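Local coordinates for protein probable porin (Pseudomonas aeruginosa, PDB 4FT6) that probably forms a beta-barrel channel of the OprD porin family that lets small solutes diffuse across the outer membrane, at residues G321-A326 against D350-I355; G364-N369 against R384-Y389. All coordinates share one frame; numbering follows the deposited sequence.

Interaction 1 (G321-A326 against D350-I355); sequences GLTAMA and DVAYVI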
ATOM      1  N   GLY A 321      -3.667  22.555  -7.106  1.00 87.42           N
ATOM      2  CA  GLY A 321      -2.616  21.968  -6.299  1.00 82.23           C
ATOM      3  C   GLY A 321      -3.040  21.764  -4.856  1.00 81.20           C
ATOM      4  O   GLY A 321      -2.430  20.986  -4.126  1.00 79.74           O
ATOM      5  N   LEU A 322      -4.093  22.453  -4.434  1.00 80.48           N
ATOM      6  CA  LEU A 322      -4.578  22.287  -3.072  1.00 71.45           C
ATOM      7  C   LEU A 322      -5.723  21.273  -3.035  1.00 64.21           C
ATOM      8  O   LEU A 322      -6.719  21.437  -3.728  1.00 65.78           O
ATOM      9  CB  LEU A 322      -5.029  23.633  -2.507  1.00 70.61           C
ATOM     10  CG  LEU A 322      -5.627  23.572  -1.103  1.00 72.69           C
ATOM     11  CD1 LEU A 322      -4.616  23.020  -0.126  1.00 74.63           C
ATOM     12  CD2 LEU A 322      -6.090  24.939  -0.682  1.00 68.75           C
ATOM     13  N   THR A 323      -5.575  20.206  -2.255  1.00 61.42           N
ATOM     14  CA  THR A 323      -6.681  19.263  -2.065  1.00 58.89           C
ATOM     15  C   THR A 323      -6.900  18.942  -0.593  1.00 71.68           C
ATOM     16  O   THR A 323      -5.980  19.059   0.227  1.00 80.82           O
ATOM     17  CB  THR A 323      -6.497  17.945  -2.818  1.00 62.25           C
ATOM     18  OG1 THR A 323      -5.288  17.307  -2.379  1.00 67.17           O
ATOM     19  CG2 THR A 323      -6.470  18.183  -4.315  1.00 61.58           C
ATOM     20  N   ALA A 324      -8.127  18.537  -0.274  1.00 68.54           N
ATOM     21  CA  ALA A 324      -8.499  18.194   1.088  1.00 62.71           C
ATOM     22  C   ALA A 324      -9.377  16.957   1.076  1.00 61.58           C
ATOM     23  O   ALA A 324     -10.158  16.747   0.147  1.00 68.33           O
ATOM     24  CB  ALA A 324      -9.221  19.351   1.751  1.00 54.07           C
ATOM     25  N   MET A 325      -9.257  16.145   2.118  1.00 56.77           N
ATOM     26  CA  MET A 325     -10.003  14.901   2.213  1.00 58.33           C
ATOM     27  C   MET A 325     -10.307  14.621   3.678  1.00 65.30           C
ATOM     28  O   MET A 325      -9.450  14.818   4.542  1.00 68.20           O
ATOM     29  CB  MET A 325      -9.164  13.757   1.615  1.00 54.44           C
ATOM     30  CG  MET A 325      -9.843  12.380   1.544  1.00 54.83           C
ATOM     31  SD  MET A 325      -9.943  11.461   3.107  1.00 75.04           S
ATOM     32  CE  MET A 325      -8.233  11.024   3.403  1.00 62.32           C
ATOM     33  N   ALA A 326     -11.520  14.157   3.960  1.00 66.09           N
ATOM     34  CA  ALA A 326     -11.861  13.707   5.306  1.00 61.30           C
ATOM     35  C   ALA A 326     -12.668  12.426   5.193  1.00 62.13           C
ATOM     36  O   ALA A 326     -13.512  12.298   4.300  1.00 60.17           O
ATOM     37  CB  ALA A 326     -12.653  14.786   6.067  1.00 50.93           C
ATOM     38  N   ASP A 350      -6.923  14.731   5.479  1.00 69.80           N
ATOM     39  CA  ASP A 350      -5.785  14.852   4.581  1.00 70.01           C
ATOM     40  C   ASP A 350      -5.833  16.215   3.921  1.00 70.45           C
ATOM     41  O   ASP A 350      -6.839  16.578   3.311  1.00 76.35           O
ATOM     42  CB  ASP A 350      -5.876  13.776   3.498  1.00 75.96           C
ATOM     43  CG  ASP A 350      -4.536  13.136   3.187  1.00 84.45           C
ATOM     44  OD1 ASP A 350      -3.769  13.683   2.359  1.00 89.87           O
ATOM     45  OD2 ASP A 350      -4.254  12.066   3.765  1.00 83.32           O
ATOM     46  N   VAL A 351      -4.766  16.989   4.053  1.00 65.05           N
ATOM     47  CA  VAL A 351      -4.658  18.223   3.288  1.00 64.13           C
ATOM     48  C   VAL A 351      -3.348  18.187   2.526  1.00 70.47           C
ATOM     49  O   VAL A 351      -2.312  17.807   3.079  1.00 74.46           O
ATOM     50  CB  VAL A 351      -4.704  19.455   4.178  1.00 62.92           C
ATOM     51  CG1 VAL A 351      -4.667  20.707   3.323  1.00 61.08           C
ATOM     52  CG2 VAL A 351      -5.964  19.436   5.029  1.00 63.50           C
ATOM     53  N   ALA A 352      -3.389  18.543   1.249  1.00 67.65           N
ATOM     54  CA  ALA A 352      -2.182  18.493   0.440  1.00 66.27           C
ATOM     55  C   ALA A 352      -2.070  19.717  -0.451  1.00 72.64           C
ATOM     56  O   ALA A 352      -3.074  20.238  -0.957  1.00 77.09           O
ATOM     57  CB  ALA A 352      -2.131  17.210  -0.390  1.00 56.96           C
ATOM     58  N   TYR A 353      -0.839  20.182  -0.620  1.00 71.91           N
ATOM     59  CA  TYR A 353      -0.560  21.258  -1.553  1.00 75.10           C
ATOM     60  C   TYR A 353       0.690  20.951  -2.378  1.00 76.10           C
ATOM     61  O   TYR A 353       1.708  20.495  -1.849  1.00 70.75           O
ATOM     62  CB  TYR A 353      -0.398  22.582  -0.826  1.00 66.72           C
ATOM     63  CG  TYR A 353      -0.238  23.752  -1.752  1.00 76.34           C
ATOM     64  CD1 TYR A 353      -1.303  24.202  -2.520  1.00 84.41           C
ATOM     65  CD2 TYR A 353       0.970  24.425  -1.850  1.00 77.44           C
ATOM     66  CE1 TYR A 353      -1.170  25.291  -3.369  1.00 84.47           C
ATOM     67  CE2 TYR A 353       1.116  25.516  -2.701  1.00 80.58           C
ATOM     68  CZ  TYR A 353       0.040  25.943  -3.455  1.00 84.94           C
ATOM     69  OH  TYR A 353       0.163  27.021  -4.300  1.00 89.18           O
ATOM     70  N   VAL A 354       0.598  21.195  -3.678  1.00 79.12           N
ATOM     71  CA  VAL A 354       1.720  21.002  -4.575  1.00 79.89           C
ATOM     72  C   VAL A 354       1.945  22.274  -5.381  1.00 83.05           C
ATOM     73  O   VAL A 354       1.077  22.681  -6.155  1.00 87.50           O
ATOM     74  CB  VAL A 354       1.484  19.816  -5.520  1.00 77.66           C
ATOM     75  CG1 VAL A 354       2.649  19.686  -6.490  1.00 81.49           C
ATOM     76  CG2 VAL A 354       1.330  18.531  -4.727  1.00 66.11           C
ATOM     77  N   ILE A 355       3.099  22.910  -5.172  1.00 81.07           N
ATOM     78  CA  ILE A 355       3.464  24.125  -5.894  1.00 78.77           C
ATOM     79  C   ILE A 355       3.462  23.837  -7.393  1.00 86.44           C
ATOM     80  O   ILE A 355       4.141  22.921  -7.864  1.00 85.93           O
ATOM     81  CB  ILE A 355       4.850  24.628  -5.471  1.00 75.71           C
ATOM     82  CG1 ILE A 355       4.861  24.962  -3.978  1.00 74.45           C
ATOM     83  CG2 ILE A 355       5.257  25.835  -6.290  1.00 70.50           C
ATOM     84  CD1 ILE A 355       6.247  25.248  -3.432  1.00 72.46           C
TER
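Met325 and Asp350 face each other as a hydrogen-bonded antiparallel pair and show how a flexible side chain folds back over its neighbour. Met325 CB lies alongside Asp350 CB, at 3.8 Å. CG leaves anti to the backbone N (chi1 -176°), and the bends at chi2 (-77°) and chi3 (-70°) swing only the tip methyl CE back, to 3.6 Å from Asp350 CB. CG and SD stay clear of Asp350; the side chain also packs on Arg309 and Asp311 of strand 304-313. CE passes loosely by Asp350 OD2, which makes a long, weak ion pair with Arg368, while OD1 forms a salt bridge with Arg366 on the next strand. Beneath the side chains, Asp350 N donates to Met325 O at 2.7 Å, Met325 N donates back to Asp350 O in a more bent bond, and Thr323 and Ala352 exchange a second pair of backbone bonds. On the same face, Thr323 OG1 stands 3.7 Å from Ala352 CB. The other face is largely apolar: Leu322 CB abuts the edge of the Tyr353 ring at CD1 (3.8 Å), and Leu322 CD1 meets Val351 CG1 at 4.2 Å. Detergent bound near Val351 suggests that this face looks toward the membrane. The hairpin of strands 322-334 and 342-354 sits within the barrel wall, hydrogen-bonded through Ala324 to strand 304-313 and through Val351 to strand 364-374.

Interaction 2 (G364-N369 against R384-Y389); sequences GLRWRN and RLILSY. With C8E ((hydroxyethyloxy)tri(ethyloxy)octane), chain C.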
ATOM      1  N   GLY A 364       6.056  19.419  -2.765  1.00 63.90           N
ATOM      2  CA  GLY A 364       4.786  19.090  -2.159  1.00 56.89           C
ATOM      3  C   GLY A 364       4.821  19.030  -0.645  1.00 66.93           C
ATOM      4  O   GLY A 364       5.754  18.471  -0.052  1.00 65.63           O
ATOM      5  N   LEU A 365       3.795  19.602  -0.018  1.00 63.39           N
ATOM      6  CA  LEU A 365       3.639  19.506   1.421  1.00 65.93           C
ATOM      7  C   LEU A 365       2.270  18.939   1.732  1.00 64.75           C
ATOM      8  O   LEU A 365       1.255  19.406   1.207  1.00 67.06           O
ATOM      9  CB  LEU A 365       3.784  20.878   2.076  1.00 73.40           C
ATOM     10  CG  LEU A 365       3.380  20.830   3.552  1.00 69.48           C
ATOM     11  CD1 LEU A 365       4.339  19.905   4.307  1.00 78.31           C
ATOM     12  CD2 LEU A 365       3.320  22.216   4.184  1.00 59.07           C
ATOM     13  N   ARG A 366       2.237  17.946   2.608  1.00 62.67           N
ATOM     14  CA  ARG A 366       0.998  17.253   2.912  1.00 59.61           C
ATOM     15  C   ARG A 366       0.908  16.920   4.394  1.00 65.41           C
ATOM     16  O   ARG A 366       1.881  16.472   5.008  1.00 70.94           O
ATOM     17  CB  ARG A 366       0.920  15.984   2.060  1.00 60.91           C
ATOM     18  CG  ARG A 366      -0.042  14.921   2.538  1.00 63.53           C
ATOM     19  CD  ARG A 366      -0.101  13.829   1.494  1.00 71.19           C
ATOM     20  NE  ARG A 366      -0.827  12.647   1.953  1.00 84.63           N
ATOM     21  CZ  ARG A 366      -1.171  11.635   1.166  1.00 93.01           C
ATOM     22  NH1 ARG A 366      -0.862  11.669  -0.122  1.00101.52           N
ATOM     23  NH2 ARG A 366      -1.825  10.597   1.664  1.00 90.52           N
ATOM     24  N   TRP A 367      -0.264  17.141   4.972  1.00 69.64           N
ATOM     25  CA  TRP A 367      -0.459  16.872   6.387  1.00 64.34           C
ATOM     26  C   TRP A 367      -1.546  15.809   6.556  1.00 65.52           C
ATOM     27  O   TRP A 367      -2.630  15.914   5.972  1.00 69.04           O
ATOM     28  CB  TRP A 367      -0.808  18.175   7.108  1.00 57.69           C
ATOM     29  CG  TRP A 367      -1.359  18.016   8.490  1.00 64.99           C
ATOM     30  CD1 TRP A 367      -0.802  17.316   9.527  1.00 67.43           C
ATOM     31  CD2 TRP A 367      -2.558  18.617   9.004  1.00 61.86           C
ATOM     32  NE1 TRP A 367      -1.600  17.433  10.650  1.00 69.09           N
ATOM     33  CE2 TRP A 367      -2.683  18.222  10.352  1.00 69.13           C
ATOM     34  CE3 TRP A 367      -3.546  19.434   8.451  1.00 63.58           C
ATOM     35  CZ2 TRP A 367      -3.760  18.622  11.152  1.00 75.44           C
ATOM     36  CZ3 TRP A 367      -4.611  19.832   9.246  1.00 71.30           C
ATOM     37  CH2 TRP A 367      -4.710  19.427  10.582  1.00 71.97           C
ATOM     38  N   ARG A 368      -1.254  14.770   7.328  1.00 62.05           N
ATOM     39  CA  ARG A 368      -2.248  13.735   7.577  1.00 59.97           C
ATOM     40  C   ARG A 368      -2.509  13.600   9.065  1.00 66.18           C
ATOM     41  O   ARG A 368      -1.579  13.401   9.863  1.00 67.95           O
ATOM     42  CB  ARG A 368      -1.811  12.399   6.981  1.00 58.86           C
ATOM     43  CG  ARG A 368      -1.394  12.517   5.519  1.00 67.53           C
ATOM     44  CD  ARG A 368      -0.904  11.205   4.952  1.00 62.42           C
ATOM     45  NE  ARG A 368      -1.894  10.149   5.134  1.00 69.95           N
ATOM     46  CZ  ARG A 368      -1.715   8.876   4.803  1.00 74.31           C
ATOM     47  NH1 ARG A 368      -0.576   8.469   4.253  1.00 72.50           N
ATOM     48  NH2 ARG A 368      -2.689   8.008   5.031  1.00 78.31           N
ATOM     49  N   ASN A 369      -3.786  13.714   9.424  1.00 61.75           N
ATOM     50  CA  ASN A 369      -4.204  13.685  10.816  1.00 64.74           C
ATOM     51  C   ASN A 369      -5.247  12.595  11.042  1.00 66.64           C
ATOM     52  O   ASN A 369      -6.175  12.454  10.241  1.00 72.79           O
ATOM     53  CB  ASN A 369      -4.783  15.049  11.208  1.00 67.39           C
ATOM     54  CG  ASN A 369      -5.014  15.170  12.687  1.00 62.64           C
ATOM     55  OD1 ASN A 369      -6.036  14.732  13.204  1.00 65.89           O
ATOM     56  ND2 ASN A 369      -4.060  15.768  13.383  1.00 69.00           N
ATOM     57  N   ARG A 384       1.221  13.375  10.635  1.00 60.93           N
ATOM     58  CA  ARG A 384       2.401  13.295   9.804  1.00 59.55           C
ATOM     59  C   ARG A 384       2.505  14.558   8.972  1.00 64.55           C
ATOM     60  O   ARG A 384       1.502  15.062   8.461  1.00 70.87           O
ATOM     61  CB  ARG A 384       2.379  12.039   8.923  1.00 61.00           C
ATOM     62  CG  ARG A 384       1.150  11.157   9.128  1.00 67.91           C
ATOM     63  CD  ARG A 384       1.480   9.681   9.388  1.00 61.48           C
ATOM     64  NE  ARG A 384       1.390   8.849   8.188  1.00 65.61           N
ATOM     65  CZ  ARG A 384       0.923   7.600   8.148  1.00 70.14           C
ATOM     66  NH1 ARG A 384       0.477   7.011   9.245  1.00 73.37           N
ATOM     67  NH2 ARG A 384       0.893   6.939   6.994  1.00 69.27           N
ATOM     68  N   LEU A 385       3.718  15.092   8.889  1.00 66.11           N
ATOM     69  CA  LEU A 385       4.029  16.160   7.950  1.00 67.17           C
ATOM     70  C   LEU A 385       4.871  15.505   6.865  1.00 65.92           C
ATOM     71  O   LEU A 385       5.819  14.774   7.167  1.00 66.99           O
ATOM     72  CB  LEU A 385       4.839  17.268   8.623  1.00 69.14           C
ATOM     73  CG  LEU A 385       4.187  18.635   8.776  1.00 80.06           C
ATOM     74  CD1 LEU A 385       3.105  18.833   7.712  1.00 84.95           C
ATOM     75  CD2 LEU A 385       3.629  18.808  10.180  1.00 78.85           C
ATOM     76  N   ILE A 386       4.519  15.733   5.604  1.00 61.11           N
ATOM     77  CA  ILE A 386       5.251  15.113   4.508  1.00 57.79           C
ATOM     78  C   ILE A 386       5.641  16.135   3.448  1.00 65.27           C
ATOM     79  O   ILE A 386       4.778  16.754   2.812  1.00 70.70           O
ATOM     80  CB  ILE A 386       4.438  13.980   3.847  1.00 61.12           C
ATOM     81  CG1 ILE A 386       3.653  13.192   4.896  1.00 62.58           C
ATOM     82  CG2 ILE A 386       5.352  13.052   3.051  1.00 51.69           C
ATOM     83  CD1 ILE A 386       2.637  12.291   4.309  1.00 69.48           C
ATOM     84  N   LEU A 387       6.950  16.300   3.272  1.00 66.29           N
ATOM     85  CA  LEU A 387       7.526  17.191   2.268  1.00 66.92           C
ATOM     86  C   LEU A 387       8.025  16.298   1.131  1.00 74.29           C
ATOM     87  O   LEU A 387       8.668  15.268   1.373  1.00 70.63           O
ATOM     88  CB  LEU A 387       8.706  17.973   2.865  1.00 65.61           C
ATOM     89  CG  LEU A 387       8.837  19.492   2.735  1.00 60.58           C
ATOM     90  CD1 LEU A 387      10.048  19.858   1.904  1.00 56.88           C
ATOM     91  CD2 LEU A 387       7.591  20.108   2.134  1.00 67.95           C
ATOM     92  N   SER A 388       7.726  16.681  -0.108  1.00 75.31           N
ATOM     93  CA  SER A 388       7.979  15.818  -1.252  1.00 62.91           C
ATOM     94  C   SER A 388       8.503  16.608  -2.423  1.00 66.14           C
ATOM     95  O   SER A 388       8.112  17.765  -2.644  1.00 64.43           O
ATOM     96  CB  SER A 388       6.698  15.114  -1.682  1.00 66.75           C
ATOM     97  OG  SER A 388       6.543  13.908  -0.969  1.00 83.72           O
ATOM     98  N   TYR A 389       9.389  15.961  -3.174  1.00 61.14           N
ATOM     99  CA  TYR A 389       9.920  16.523  -4.394  1.00 64.47           C
ATOM    100  C   TYR A 389      10.552  15.396  -5.192  1.00 71.57           C
ATOM    101  O   TYR A 389      11.038  14.419  -4.625  1.00 77.00           O
ATOM    102  CB  TYR A 389      10.958  17.592  -4.078  1.00 56.55           C
ATOM    103  CG  TYR A 389      11.439  18.328  -5.296  1.00 62.34           C
ATOM    104  CD1 TYR A 389      10.644  19.279  -5.907  1.00 64.55           C
ATOM    105  CD2 TYR A 389      12.693  18.080  -5.834  1.00 65.93           C
ATOM    106  CE1 TYR A 389      11.082  19.967  -7.023  1.00 72.59           C
ATOM    107  CE2 TYR A 389      13.140  18.762  -6.950  1.00 68.64           C
ATOM    108  CZ  TYR A 389      12.332  19.704  -7.539  1.00 74.06           C
ATOM    109  OH  TYR A 389      12.763  20.395  -8.647  1.00 80.13           O
TER
HETATM  110  C3  C8E C 402      12.112  18.094  17.246  1.00 90.74           C
HETATM  111  C4  C8E C 402      12.431  18.667  15.871  1.00 89.69           C
HETATM  112  C5  C8E C 402      11.585  17.994  14.796  1.00 90.28           C
HETATM  113  C6  C8E C 402      10.846  19.024  13.949  1.00 90.90           C
HETATM  114  C7  C8E C 402      10.438  18.476  12.584  1.00 90.08           C
HETATM  115  C8  C8E C 402       9.501  19.442  11.867  1.00 93.82           C
HETATM  116  O9  C8E C 402       9.777  19.477  10.480  1.00 93.20           O
HETATM  117  C10 C8E C 402       8.903  18.671   9.716  1.00 90.94           C
HETATM  118  C11 C8E C 402       8.950  19.091   8.248  1.00 91.09           C
HETATM  119  O12 C8E C 402       8.109  18.275   7.461  1.00 94.45           O
HETATM  120  C13 C8E C 402       7.276  19.037   6.618  1.00 96.85           C
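Arg368 turns one face of its guanidinium toward Arg384, whose NH2 lies over it, 3.5 Å from Arg368 NH1, the two planes being 55° apart. The setting is an antiparallel beta hairpin in the wall of a porin barrel, and the grouped arginines recall the basic ladder along which OprD-family channels are thought to guide anionic substrates. Above the opposite face of the Arg368 guanidinium comes Arg366 NH2, 3.2 Å from the plane and offset toward the rim, so the three groups gather without stacking in parallel. Carboxylates nearby would balance part of this charge: Arg384 forms a salt bridge with Glu382, and Arg366 NE another with Asp350, whose other oxygen makes a long, weak ion pair with Arg368 NE. Ile386 packs against the aliphatic parts of Arg366 and Arg368. Its side chain lies beside that of Arg366, both pointing the same way, and with CG1 on the side of its backbone N (chi1 -38°) its CD1 reaches Arg368 CD at 3.8 Å. Three doubly hydrogen-bonded backbone pairs, Gly364 with Ser388, Arg366 with Ile386 and Arg368 with Arg384, set this register.

On the reverse face, leucines make a greasy surface. Leu365 CD1 packs against Leu385 CD1 at 3.8 Å, and Leu387 CD2 comes to 3.9 Å from Leu365 CB. The detergent lies against them, its C13 being 3.6 Å from Leu385 CB, much as lipid might in the membrane. Trp367 continues this face; its indole NE1 is hydrogen-bonded to Asn383, and the ring presents its edge to the other strand, so that CD1 lies 3.4 Å from Arg384 O, the same carbonyl oxygen that accepts the Arg368 N-H at 3.0 Å.

The chain begins its barrel with strand 14-28 and reaches the two contacts only late. Strand 322-334 runs out, turns and returns as strand 342-354, and interaction 1 closes that hairpin at the ends far from its turn. After the connection at 355-363, the pattern repeats with strands 364-374 and 380-392, joined by interaction 2. The two contacts therefore lie in series, neither nested nor crossed, with centres about 9 Å apart. The middle strands stitch them together: Trp367 N lies 2.9 Å from Val351 O, a probable hydrogen bond, and Leu365 with Tyr353 makes a similar link. Beyond interaction 2, strand 380-392 pairs back with strand 14-28, closing the barrel.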